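Local coordinates for protein oligopeptide ABC transporter OppAIV (PDB 4GL8) that probably binds oligopeptides outside the cytoplasmic membrane and hands them to an ABC transporter for uptake, at residues Val129-Ser134 and Leu177-Phe182. Sequence-based numbering, arbitrary orientation.
Sequences VNMIKS and LVHQTF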
# COMPACT_ATOMS: atom_id res chain seq x y z
N VAL A 129 -3.36 -12.54 3.02
CA VAL A 129 -4.50 -13.43 3.15
C VAL A 129 -5.51 -13.00 4.24
O VAL A 129 -6.70 -13.29 4.13
CB VAL A 129 -4.02 -14.89 3.38
CG1 VAL A 129 -3.52 -15.10 4.81
CG2 VAL A 129 -5.14 -15.86 3.03
N ASN A 130 -5.05 -12.34 5.29
CA ASN A 130 -5.98 -11.87 6.35
C ASN A 130 -7.05 -10.90 5.89
O ASN A 130 -8.15 -10.88 6.42
CB ASN A 130 -5.23 -11.28 7.53
CG ASN A 130 -4.70 -12.34 8.44
OD1 ASN A 130 -5.02 -13.53 8.27
ND2 ASN A 130 -3.93 -11.95 9.43
N MET A 131 -6.73 -10.13 4.87
CA MET A 131 -7.72 -9.25 4.25
C MET A 131 -8.90 -10.04 3.64
O MET A 131 -10.06 -9.67 3.83
CB MET A 131 -7.04 -8.40 3.21
CG MET A 131 -7.99 -7.47 2.48
SD MET A 131 -7.08 -6.23 1.56
CE MET A 131 -6.38 -5.33 2.91
N ILE A 132 -8.62 -11.14 2.96
CA ILE A 132 -9.66 -12.01 2.45
C ILE A 132 -10.48 -12.68 3.56
O ILE A 132 -11.69 -12.72 3.48
CB ILE A 132 -9.12 -13.12 1.52
CG1 ILE A 132 -8.25 -12.54 0.42
CG2 ILE A 132 -10.27 -13.86 0.86
CD1 ILE A 132 -8.95 -11.43 -0.34
N LYS A 133 -9.79 -13.22 4.56
CA LYS A 133 -10.42 -13.93 5.68
C LYS A 133 -11.33 -13.06 6.54
O LYS A 133 -12.34 -13.52 7.06
CB LYS A 133 -9.34 -14.55 6.58
CG LYS A 133 -8.54 -15.64 5.89
CD LYS A 133 -7.17 -15.92 6.49
CE LYS A 133 -7.23 -16.29 7.95
NZ LYS A 133 -5.87 -16.24 8.55
N SER A 134 -10.98 -11.80 6.70
CA SER A 134 -11.78 -10.89 7.49
C SER A 134 -13.05 -10.43 6.76
O SER A 134 -13.94 -9.92 7.39
CB SER A 134 -10.95 -9.68 7.96
OG SER A 134 -10.64 -8.81 6.88
N LEU A 177 -12.18 -4.45 -3.82
CA LEU A 177 -11.96 -5.35 -4.93
C LEU A 177 -10.90 -4.90 -5.93
O LEU A 177 -10.46 -5.72 -6.77
CB LEU A 177 -13.27 -5.66 -5.65
CG LEU A 177 -14.26 -6.53 -4.90
CD1 LEU A 177 -15.60 -6.56 -5.65
CD2 LEU A 177 -13.71 -7.94 -4.70
N VAL A 178 -10.53 -3.62 -5.88
CA VAL A 178 -9.54 -3.05 -6.75
C VAL A 178 -8.14 -3.40 -6.26
O VAL A 178 -7.22 -3.43 -7.03
CB VAL A 178 -9.75 -1.51 -6.86
CG1 VAL A 178 -8.69 -0.85 -7.73
CG2 VAL A 178 -11.14 -1.24 -7.43
N HIS A 179 -7.99 -3.69 -4.96
CA HIS A 179 -6.73 -4.08 -4.39
C HIS A 179 -6.26 -5.44 -4.96
O HIS A 179 -7.05 -6.34 -5.18
CB HIS A 179 -6.88 -4.17 -2.89
CG HIS A 179 -5.59 -4.41 -2.16
ND1 HIS A 179 -5.31 -5.60 -1.53
CD2 HIS A 179 -4.53 -3.61 -1.95
CE1 HIS A 179 -4.12 -5.53 -0.97
NE2 HIS A 179 -3.62 -4.33 -1.21
N GLN A 180 -4.95 -5.55 -5.17
CA GLN A 180 -4.35 -6.65 -5.92
C GLN A 180 -4.62 -8.01 -5.33
O GLN A 180 -4.78 -8.93 -6.06
CB GLN A 180 -2.85 -6.43 -6.13
CG GLN A 180 -1.95 -6.65 -4.92
CD GLN A 180 -1.81 -5.44 -4.01
OE1 GLN A 180 -2.31 -4.35 -4.29
NE2 GLN A 180 -1.10 -5.63 -2.92
N THR A 181 -4.68 -8.12 -4.01
CA THR A 181 -5.03 -9.37 -3.32
C THR A 181 -6.34 -9.97 -3.84
O THR A 181 -6.51 -11.22 -3.84
CB THR A 181 -5.19 -9.09 -1.81
OG1 THR A 181 -3.98 -8.54 -1.31
CG2 THR A 181 -5.47 -10.31 -1.06
N PHE A 182 -7.25 -9.09 -4.26
CA PHE A 182 -8.54 -9.50 -4.78
C PHE A 182 -8.58 -9.67 -6.30
O PHE A 182 -9.61 -10.09 -6.85
CB PHE A 182 -9.62 -8.51 -4.37
CG PHE A 182 -10.02 -8.59 -2.93
CD1 PHE A 182 -11.06 -9.42 -2.54
CD2 PHE A 182 -9.44 -7.79 -2.00
CE1 PHE A 182 -11.49 -9.44 -1.24
CE2 PHE A 182 -9.83 -7.82 -0.69
CZ PHE A 182 -10.87 -8.65 -0.30
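One face of the Phe182 ring receives the terminal methyl of Ile132: CD1 lies 3.4 Å from the ring centroid and 17° off the normal, a CH-pi contact displaced toward CE1 and CZ. At the edge of the same ring stands Met131 SD, 5.2 Å from the centroid in a Met-aromatic contact, while Met131 CG packs obliquely against Phe182 CE2 at 3.7 Å. The sulfur also approaches the His179 ring obliquely, SD 3.6 Å from His179 ND1; Gln180 OE1 lies over one face of that imidazole. Met131 can serve two aromatic neighbours because its chain runs out nearly straight from the helix, CG anti to the backbone N (chi1 178°), and bends only at chi3; the soft, polarisable sulfur suits a place between a hydrocarbon ring and a polar one. Ile132, one residue on, has a longer branch that brings its delta methyl to Phe182, whose flat aromatic face accepts it, and CD1 also meets Thr181 CG2 at 3.7 Å as the two side chains pass alongside each other, running opposite ways. With CG2 anti to its backbone N, beta-branched Thr181 turns a methyl to Ile132 and keeps its hydroxyl on another branch. No hydrogen bond joins the two segments; they meet through apolar, CH-pi and sulfur-aromatic contacts in a largely buried interface. The turn carrying His179 and Phe182 is closed by its own backbone bond, from Phe182 N to His179 O at 2.9 Å. Phe128 meets the His179 ring edge-to-face, and Gln180 is anchored to Ser54 and to the carbonyl of Ile48. His179 and Gln180 pack on the bound peptide, so helix 129-135 backs a loop lining the ligand site, in a fold consistent with the OppA-like peptide-binding proteins of solute-binding family 5.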